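Local coordinates for protein transcriptional regulator (Corynebacterium diphtheriae, PDB 3LMM) that is of unknown function but is probably a transcriptional regulator, combining a Schlafen AlbA_2 region, a RecG C-terminal-like region and two helix-turn-helix-related C-terminal regions, and probably acts on DNA, at residues G337-A342 and P399-T404; I332-G337 and E394-P399; R237-L242 and R312-S317. All blocks are in the same frame, centred on the assembly; numbering follows the deposited sequence.

Overall arrangement
The three contacts lie on the same side of the chain's centre and reach one mixed six-stranded sheet. Contacts 1 and 2, their centres 5 Å apart, share Gly-337 and Pro-399 and interlock along the chain: strand 400-406 runs between strands 330-336 and 392-396, with Val-401 N 2.8 Å from Ser-335 O. Contact 3 sits 12 Å from contact 2 and 14 Å from contact 1, again centre to centre, and closes earlier in the sequence. Its loop 312-317 touches the others through Arg-316, whose NH2 lies 2.8 Å from Pro-399 O. The cobalt ion, bound at Asp-41, Phe-42 and Asp-90, belongs to the separate N-terminal region.

Contact 1: G337-A342 and P399-T404; sequences GGFPAA and PFVETT
Val-401 presents its two methyl groups to different parts of the chain leaving strand 330-336, and this division of labour organizes the contact. Its CG1, anti to the backbone N (chi1 -177°), reaches the Phe-339 ring, lying 3.4 Å from CE2 and 4.0 Å from CZ. The methyl meets this outer corner of the ring at an oblique angle, neither squarely above the ring nor in its plane. The other branch, CG2, is directed at the glycine backbone and comes to 3.6 Å from Gly-338 CA, beside the carbonyl group of Gly-337. Gly-337 adopts a positive phi of 115°, at which a CB would press against the carbonyl O of Pro-336.

At the other end the ring of Pro-399 lies against the same backbone, with CB 3.8 Å from Gly-337 C and CG 4.0 Å from Gly-337 CA. The lack of a side chain on Gly-338 leaves room for this ring. Next to this packing, Gly-337 N donates a nearly straight hydrogen bond to Pro-399 O (3.0 Å, 167° at the hydrogen). The donor stands well above the carbonyl plane, so the bond is straight at the N-H but not directed at a lone pair. The Phe-339 ring is further enclosed by Ile-393 and Val-348, while Phe-339 N bonds to Glu-395 OE1 and Gly-338 O to Arg-355 NH1.

The geometry is that of a Gly-Gly turn leaving a sheet strand at the point where its antiparallel neighbour, strand 400-406, begins. Its position after a strand of this GHKL-like region is consistent with a counterpart of that superfamily's glycine-containing nucleotide-binding motif, although no nucleotide is bound here.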
loop_
_atom_site.group_PDB
_atom_site.type_symbol
_atom_site.label_atom_id
_atom_site.label_comp_id
_atom_site.label_asym_id
_atom_site.label_seq_id
_atom_site.Cartn_x
_atom_site.Cartn_y
_atom_site.Cartn_z
ATOM N N GLY A 337 10.887 -13.116 12.094
ATOM C CA GLY A 337 11.573 -12.519 10.961
ATOM C C GLY A 337 11.921 -11.072 11.237
ATOM O O GLY A 337 11.489 -10.512 12.242
ATOM N N GLY A 338 12.700 -10.468 10.347
ATOM C CA GLY A 338 13.080 -9.081 10.525
ATOM C C GLY A 338 13.070 -8.295 9.229
ATOM O O GLY A 338 12.981 -8.875 8.148
ATOM N N PHE A 339 13.159 -6.972 9.341
ATOM C CA PHE A 339 13.171 -6.079 8.180
ATOM C C PHE A 339 14.238 -6.486 7.174
ATOM O O PHE A 339 15.421 -6.574 7.524
ATOM C CB PHE A 339 13.471 -4.647 8.620
ATOM C CG PHE A 339 12.473 -4.083 9.568
ATOM C CD1 PHE A 339 12.824 -3.045 10.422
ATOM C CD2 PHE A 339 11.180 -4.572 9.605
ATOM C CE1 PHE A 339 11.900 -2.507 11.304
ATOM C CE2 PHE A 339 10.251 -4.043 10.480
ATOM C CZ PHE A 339 10.610 -3.006 11.333
ATOM N N PRO A 340 13.843 -6.712 5.908
ATOM C CA PRO A 340 14.823 -7.103 4.888
ATOM C C PRO A 340 15.992 -6.114 4.789
ATOM O O PRO A 340 15.800 -4.908 4.940
ATOM C CB PRO A 340 13.984 -7.162 3.608
ATOM C CG PRO A 340 12.865 -6.201 3.882
ATOM C CD PRO A 340 12.513 -6.510 5.310
ATOM N N ALA A 341 17.200 -6.630 4.550
ATOM C CA ALA A 341 18.399 -5.793 4.437
ATOM C C ALA A 341 18.150 -4.634 3.478
ATOM O O ALA A 341 18.429 -4.742 2.283
ATOM C CB ALA A 341 19.584 -6.633 3.951
ATOM N N ALA A 342 17.621 -3.535 4.017
ATOM C CA ALA A 342 17.304 -2.327 3.247
ATOM C C ALA A 342 16.314 -1.462 4.025
ATOM O O ALA A 342 16.474 -0.240 4.122
ATOM C CB ALA A 342 16.695 -2.700 1.887
ATOM N N PRO A 399 15.444 -13.245 14.906
ATOM C CA PRO A 399 14.754 -12.013 14.511
ATOM C C PRO A 399 13.244 -12.018 14.735
ATOM O O PRO A 399 12.581 -13.048 14.605
ATOM C CB PRO A 399 15.108 -11.900 13.038
ATOM C CG PRO A 399 15.118 -13.335 12.617
ATOM C CD PRO A 399 15.936 -13.962 13.719
ATOM N N PHE A 400 12.704 -10.844 15.045
ATOM C CA PHE A 400 11.276 -10.670 15.295
ATOM C C PHE A 400 10.868 -9.245 14.939
ATOM O O PHE A 400 11.683 -8.327 14.982
ATOM C CB PHE A 400 10.981 -10.910 16.770
ATOM C CG PHE A 400 10.533 -12.307 17.091
ATOM C CD1 PHE A 400 9.236 -12.711 16.810
ATOM C CD2 PHE A 400 11.381 -13.200 17.739
ATOM C CE1 PHE A 400 8.789 -13.980 17.178
ATOM C CE2 PHE A 400 10.942 -14.474 18.111
ATOM C CZ PHE A 400 9.648 -14.863 17.835
ATOM N N VAL A 401 9.608 -9.051 14.587
ATOM C CA VAL A 401 9.130 -7.713 14.259
ATOM C C VAL A 401 7.844 -7.506 15.036
ATOM O O VAL A 401 6.809 -8.079 14.695
ATOM C CB VAL A 401 8.813 -7.568 12.764
ATOM C CG1 VAL A 401 8.402 -6.140 12.465
ATOM C CG2 VAL A 401 10.007 -7.965 11.939
ATOM N N GLU A 402 7.887 -6.694 16.081
ATOM C CA GLU A 402 6.669 -6.516 16.833
ATOM C C GLU A 402 6.012 -5.167 16.620
ATOM O O GLU A 402 6.681 -4.135 16.608
ATOM C CB GLU A 402 6.907 -6.765 18.334
ATOM C CG GLU A 402 7.634 -5.654 19.051
ATOM C CD GLU A 402 7.713 -5.872 20.552
ATOM O OE1 GLU A 402 8.088 -4.912 21.255
ATOM O OE2 GLU A 402 7.413 -6.992 21.028
ATOM N N THR A 403 4.698 -5.199 16.414
ATOM C CA THR A 403 3.904 -3.997 16.234
ATOM C C THR A 403 3.125 -3.844 17.527
ATOM O O THR A 403 2.554 -4.809 18.031
ATOM C CB THR A 403 2.940 -4.146 15.033
ATOM O OG1 THR A 403 3.686 -4.258 13.807
ATOM C CG2 THR A 403 2.006 -2.943 14.935
ATOM N N THR A 404 3.145 -2.641 18.087
ATOM C CA THR A 404 2.455 -2.384 19.355
ATOM C C THR A 404 1.391 -1.300 19.184
ATOM O O THR A 404 1.669 -0.192 18.708
ATOM C CB THR A 404 3.436 -1.907 20.440
ATOM O OG1 THR A 404 4.764 -1.913 19.898
ATOM C CG2 THR A 404 3.371 -2.811 21.648
#

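Contact 2: I332-G337 and E394-P399; sequences IVRSPG and EEIAGP
Arg-334 and Ile-396 meet by reaching across an intervening strand. The antiparallel hairpin of strands 392-396 and 400-406 forms one edge of the mixed sheet, and strand 330-336 pairs with its inner arm, which leaves Arg-334 and Ile-396 two strands apart, their CA atoms 8.3 Å from each other. The arginine bridges that separation with a chain extended from CG to NE, and its NH1 comes to 4.0 Å from Ile-396 CG2. The approach is oblique to the guanidinium plane, and the two side chains slant across one another. On the isoleucine, it is the branch anti to the backbone N that makes this touch; CG1 lies beside that nitrogen (chi1 -78°).

The next shell surrounds the two ends. Glu-402, on the strand between them, packs against Ile-396, and its OE2 forms a long, weak ion pair with Arg-334 NE. Phe-400 and the Asp-321 and Arg-323 side chains of strand 320-325 also touch the arginine. Alternation along the strand sends Val-333 and Ser-335 to the other face, where both meet Ala-308 of helix 298-311. Backbone hydrogen bonds join Val-333 to Thr-403, Ser-335 to Val-401 and Glu-394 to Glu-402, fixing the spacing of the three strands.

In the hairpin connection, a cis peptide bond joins Gly-398 to Pro-399, and Pro-399 lies beside the end of strand 330-336. There Pro-399 O, already the acceptor for Gly-337 N, lies 4.0 Å from Pro-336 CA.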
loop_
_atom_site.group_PDB
_atom_site.type_symbol
_atom_site.label_atom_id
_atom_site.label_comp_id
_atom_site.label_asym_id
_atom_site.label_seq_id
_atom_site.Cartn_x
_atom_site.Cartn_y
_atom_site.Cartn_z
ATOM N N ILE A 332 0.092 -6.332 21.513
ATOM C CA ILE A 332 1.401 -6.473 20.908
ATOM C C ILE A 332 1.367 -7.623 19.921
ATOM O O ILE A 332 0.757 -8.662 20.180
ATOM C CB ILE A 332 2.458 -6.751 21.964
ATOM C CG1 ILE A 332 2.167 -5.930 23.215
ATOM C CG2 ILE A 332 3.811 -6.363 21.430
ATOM C CD1 ILE A 332 3.077 -6.238 24.355
ATOM N N VAL A 333 2.019 -7.429 18.781
ATOM C CA VAL A 333 2.072 -8.462 17.752
ATOM C C VAL A 333 3.510 -8.731 17.310
ATOM O O VAL A 333 4.064 -8.001 16.488
ATOM C CB VAL A 333 1.240 -8.074 16.512
ATOM C CG1 VAL A 333 1.419 -9.117 15.418
ATOM C CG2 VAL A 333 -0.218 -7.955 16.891
ATOM N N ARG A 334 4.095 -9.790 17.865
ATOM C CA ARG A 334 5.455 -10.201 17.550
ATOM C C ARG A 334 5.419 -11.175 16.383
ATOM O O ARG A 334 4.739 -12.196 16.454
ATOM C CB ARG A 334 6.088 -10.900 18.751
ATOM C CG ARG A 334 6.438 -9.998 19.916
ATOM C CD ARG A 334 6.442 -10.786 21.223
ATOM N NE ARG A 334 7.029 -10.031 22.325
ATOM C CZ ARG A 334 8.337 -9.851 22.486
ATOM N NH1 ARG A 334 9.194 -10.379 21.618
ATOM N NH2 ARG A 334 8.790 -9.134 23.507
ATOM N N SER A 335 6.148 -10.870 15.313
ATOM C CA SER A 335 6.187 -11.753 14.149
ATOM C C SER A 335 7.586 -12.256 13.811
ATOM O O SER A 335 8.539 -11.478 13.725
ATOM C CB SER A 335 5.602 -11.047 12.935
ATOM O OG SER A 335 4.221 -10.831 13.103
ATOM N N PRO A 336 7.720 -13.571 13.588
ATOM C CA PRO A 336 9.027 -14.137 13.258
ATOM C C PRO A 336 9.626 -13.523 11.995
ATOM O O PRO A 336 8.966 -13.419 10.954
ATOM C CB PRO A 336 8.722 -15.619 13.099
ATOM C CG PRO A 336 7.318 -15.614 12.585
ATOM C CD PRO A 336 6.668 -14.595 13.483
ATOM N N GLY A 337 10.887 -13.116 12.094
ATOM C CA GLY A 337 11.573 -12.519 10.961
ATOM C C GLY A 337 11.921 -11.072 11.237
ATOM O O GLY A 337 11.489 -10.512 12.242
ATOM N N GLU A 394 8.841 -1.845 15.611
ATOM C CA GLU A 394 10.295 -1.994 15.634
ATOM C C GLU A 394 10.742 -3.462 15.581
ATOM O O GLU A 394 9.955 -4.370 15.888
ATOM C CB GLU A 394 10.888 -1.358 16.894
ATOM C CG GLU A 394 10.606 -2.165 18.158
ATOM C CD GLU A 394 11.582 -1.865 19.293
ATOM O OE1 GLU A 394 12.818 -1.989 19.075
ATOM O OE2 GLU A 394 11.113 -1.525 20.409
ATOM N N GLU A 395 12.009 -3.676 15.200
ATOM C CA GLU A 395 12.609 -5.013 15.095
ATOM C C GLU A 395 13.154 -5.464 16.450
ATOM O O GLU A 395 13.860 -4.729 17.139
ATOM C CB GLU A 395 13.744 -5.020 14.058
ATOM C CG GLU A 395 14.250 -6.431 13.712
ATOM C CD GLU A 395 15.210 -6.481 12.512
ATOM O OE1 GLU A 395 14.845 -5.992 11.423
ATOM O OE2 GLU A 395 16.333 -7.019 12.651
ATOM N N ILE A 396 12.807 -6.685 16.819
ATOM C CA ILE A 396 13.223 -7.260 18.079
ATOM C C ILE A 396 14.199 -8.398 17.853
ATOM O O ILE A 396 14.097 -9.120 16.860
ATOM C CB ILE A 396 11.998 -7.785 18.855
ATOM C CG1 ILE A 396 11.279 -6.612 19.511
ATOM C CG2 ILE A 396 12.410 -8.853 19.852
ATOM C CD1 ILE A 396 12.163 -5.774 20.428
ATOM N N ALA A 397 15.148 -8.552 18.773
ATOM C CA ALA A 397 16.125 -9.628 18.667
ATOM C C ALA A 397 15.390 -10.970 18.586
ATOM O O ALA A 397 14.578 -11.307 19.453
ATOM C CB ALA A 397 17.063 -9.603 19.865
ATOM N N GLY A 398 15.680 -11.723 17.530
ATOM C CA GLY A 398 15.045 -13.007 17.333
ATOM C C GLY A 398 15.609 -13.757 16.139
ATOM O O GLY A 398 16.225 -14.811 16.319
ATOM N N PRO A 399 15.444 -13.245 14.906
ATOM C CA PRO A 399 14.754 -12.013 14.511
ATOM C C PRO A 399 13.244 -12.018 14.735
ATOM O O PRO A 399 12.581 -13.048 14.605
ATOM C CB PRO A 399 15.108 -11.900 13.038
ATOM C CG PRO A 399 15.118 -13.335 12.617
ATOM C CD PRO A 399 15.936 -13.962 13.719
#

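Contact 3: R237-L242 and R312-S317; sequences RTAIEL and RDWNRS
Arg-237 inserts its guanidinium group among the backbone carbonyls of loop 312-317. Its NH1 donates to Arg-316 O at 3.1 Å, with an angle of 142° at the hydrogen and the oxygen displaced somewhat from the guanidinium plane. NE adds a weak hydrogen bond of 3.3 Å to Ser-317 O, which sits at the edge of the group and in its plane. Extension of the arginine chain from CG to NE carries the head group to this pair of consecutive carbonyls.

Ser-317 O has a second, also weak, donor in Arg-312 NH2. The two arginines therefore share one acceptor, and their like-charged ends come within 4.4 Å, measured from Arg-237 NH1 to Arg-312 NH2; the carbonyl oxygens around them probably soften the repulsion. Ala-239 O lies at the edge of the Arg-312 guanidinium, 3.7 Å from its NE.

In the fold, this loop links helix 298-311 to strand 320-325, which runs parallel to strand 240-245 within the mixed sheet; residues 237-239 lead into the latter strand. The sheet, with helix 298-311 packed on it, is consistent with a GHKL-type ATPase fold. Gln-267 of helix 264-278 holds that approach through both Arg-237 O and Ala-239 N.

Beyond the polar cluster, Trp-314 turns its benzo edge to Ala-239, whose CB lies in the ring plane at 3.5 Å from CH2. The aliphatic CD of Arg-312 lies over the centre of one indole face. Trp-314 NE1 bonds to Met-309 O in the last turn of helix 298-311, and Cys-264 and Leu-235 also touch the indole.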
loop_
_atom_site.group_PDB
_atom_site.type_symbol
_atom_site.label_atom_id
_atom_site.label_comp_id
_atom_site.label_asym_id
_atom_site.label_seq_id
_atom_site.Cartn_x
_atom_site.Cartn_y
_atom_site.Cartn_z
ATOM N N ARG A 237 0.248 -26.926 11.945
ATOM C CA ARG A 237 0.998 -26.182 12.949
ATOM C C ARG A 237 0.348 -24.841 13.220
ATOM O O ARG A 237 -0.409 -24.329 12.404
ATOM C CB ARG A 237 2.457 -25.985 12.528
ATOM C CG ARG A 237 2.828 -24.679 11.851
ATOM C CD ARG A 237 4.285 -24.412 12.171
ATOM N NE ARG A 237 4.941 -23.353 11.407
ATOM C CZ ARG A 237 5.055 -23.336 10.082
ATOM N NH1 ARG A 237 5.689 -22.329 9.484
ATOM N NH2 ARG A 237 4.514 -24.309 9.349
ATOM N N THR A 238 0.634 -24.283 14.383
ATOM C CA THR A 238 0.055 -23.016 14.745
ATOM C C THR A 238 0.740 -21.894 14.009
ATOM O O THR A 238 1.967 -21.781 14.018
ATOM C CB THR A 238 0.156 -22.812 16.240
ATOM O OG1 THR A 238 -0.661 -23.794 16.883
ATOM C CG2 THR A 238 -0.311 -21.424 16.630
ATOM N N ALA A 239 -0.056 -21.063 13.349
ATOM C CA ALA A 239 0.501 -19.948 12.597
ATOM C C ALA A 239 0.531 -18.704 13.454
ATOM O O ALA A 239 1.478 -17.920 13.398
ATOM C CB ALA A 239 -0.327 -19.705 11.345
ATOM N N ILE A 240 -0.506 -18.546 14.265
ATOM C CA ILE A 240 -0.625 -17.381 15.126
ATOM C C ILE A 240 -1.446 -17.761 16.350
ATOM O O ILE A 240 -2.347 -18.594 16.265
ATOM C CB ILE A 240 -1.333 -16.240 14.350
ATOM C CG1 ILE A 240 -1.320 -14.956 15.142
ATOM C CG2 ILE A 240 -2.766 -16.631 14.023
ATOM C CD1 ILE A 240 -1.566 -13.764 14.289
ATOM N N GLU A 241 -1.128 -17.180 17.498
ATOM C CA GLU A 241 -1.883 -17.495 18.709
ATOM C C GLU A 241 -1.950 -16.298 19.646
ATOM O O GLU A 241 -1.115 -15.403 19.575
ATOM C CB GLU A 241 -1.251 -18.693 19.419
ATOM C CG GLU A 241 0.233 -18.532 19.682
ATOM C CD GLU A 241 0.833 -19.715 20.418
ATOM O OE1 GLU A 241 0.735 -20.860 19.912
ATOM O OE2 GLU A 241 1.418 -19.499 21.503
ATOM N N LEU A 242 -2.943 -16.292 20.527
ATOM C CA LEU A 242 -3.129 -15.185 21.453
ATOM C C LEU A 242 -2.922 -15.544 22.920
ATOM O O LEU A 242 -3.280 -16.639 23.361
ATOM C CB LEU A 242 -4.532 -14.599 21.273
ATOM C CG LEU A 242 -5.005 -13.482 22.217
ATOM C CD1 LEU A 242 -4.250 -12.178 21.921
ATOM C CD2 LEU A 242 -6.497 -13.285 22.037
ATOM N N ARG A 312 5.067 -12.329 7.577
ATOM C CA ARG A 312 5.681 -13.255 8.535
ATOM C C ARG A 312 6.859 -13.925 7.842
ATOM O O ARG A 312 7.022 -13.798 6.629
ATOM C CB ARG A 312 4.641 -14.308 8.884
ATOM C CG ARG A 312 5.092 -15.390 9.799
ATOM C CD ARG A 312 4.006 -16.429 9.853
ATOM N NE ARG A 312 4.173 -17.399 10.927
ATOM C CZ ARG A 312 5.300 -18.043 11.201
ATOM N NH1 ARG A 312 6.394 -17.820 10.478
ATOM N NH2 ARG A 312 5.317 -18.921 12.198
ATOM N N ASP A 313 7.687 -14.643 8.584
ATOM C CA ASP A 313 8.786 -15.309 7.909
ATOM C C ASP A 313 8.261 -16.604 7.253
ATOM O O ASP A 313 8.765 -17.027 6.217
ATOM C CB ASP A 313 9.932 -15.615 8.873
ATOM C CG ASP A 313 11.211 -16.030 8.147
ATOM O OD1 ASP A 313 12.310 -15.587 8.546
ATOM O OD2 ASP A 313 11.132 -16.805 7.175
ATOM N N TRP A 314 7.237 -17.222 7.832
ATOM C CA TRP A 314 6.657 -18.435 7.255
ATOM C C TRP A 314 7.604 -19.582 7.054
ATOM O O TRP A 314 7.182 -20.714 6.803
ATOM C CB TRP A 314 5.966 -18.140 5.924
ATOM C CG TRP A 314 4.636 -17.544 6.121
ATOM C CD1 TRP A 314 4.139 -16.443 5.500
ATOM C CD2 TRP A 314 3.629 -17.975 7.040
ATOM N NE1 TRP A 314 2.893 -16.146 5.982
ATOM C CE2 TRP A 314 2.557 -17.069 6.938
ATOM C CE3 TRP A 314 3.542 -19.022 7.965
ATOM C CZ2 TRP A 314 1.389 -17.198 7.701
ATOM C CZ3 TRP A 314 2.389 -19.148 8.726
ATOM C CH2 TRP A 314 1.332 -18.234 8.599
ATOM N N ASN A 315 8.892 -19.300 7.137
ATOM C CA ASN A 315 9.864 -20.359 6.989
ATOM C C ASN A 315 10.264 -20.742 8.403
ATOM O O ASN A 315 10.873 -21.788 8.617
ATOM C CB ASN A 315 11.080 -19.883 6.197
ATOM C CG ASN A 315 12.158 -20.952 6.093
ATOM O OD1 ASN A 315 13.273 -20.763 6.572
ATOM N ND2 ASN A 315 11.823 -22.083 5.469
ATOM N N ARG A 316 9.904 -19.890 9.365
ATOM C CA ARG A 316 10.211 -20.153 10.761
ATOM C C ARG A 316 9.098 -20.946 11.419
ATOM O O ARG A 316 7.956 -20.922 10.963
ATOM C CB ARG A 316 10.458 -18.851 11.522
ATOM C CG ARG A 316 11.916 -18.428 11.523
ATOM C CD ARG A 316 12.037 -16.938 11.263
ATOM N NE ARG A 316 12.864 -16.222 12.239
ATOM C CZ ARG A 316 12.815 -16.430 13.553
ATOM N NH1 ARG A 316 11.993 -17.339 14.075
ATOM N NH2 ARG A 316 13.574 -15.705 14.352
ATOM N N SER A 317 9.432 -21.661 12.488
ATOM C CA SER A 317 8.451 -22.485 13.182
ATOM C C SER A 317 7.547 -21.664 14.072
ATOM O O SER A 317 6.331 -21.603 13.869
ATOM C CB SER A 317 9.166 -23.538 14.022
ATOM O OG SER A 317 9.962 -24.384 13.207
#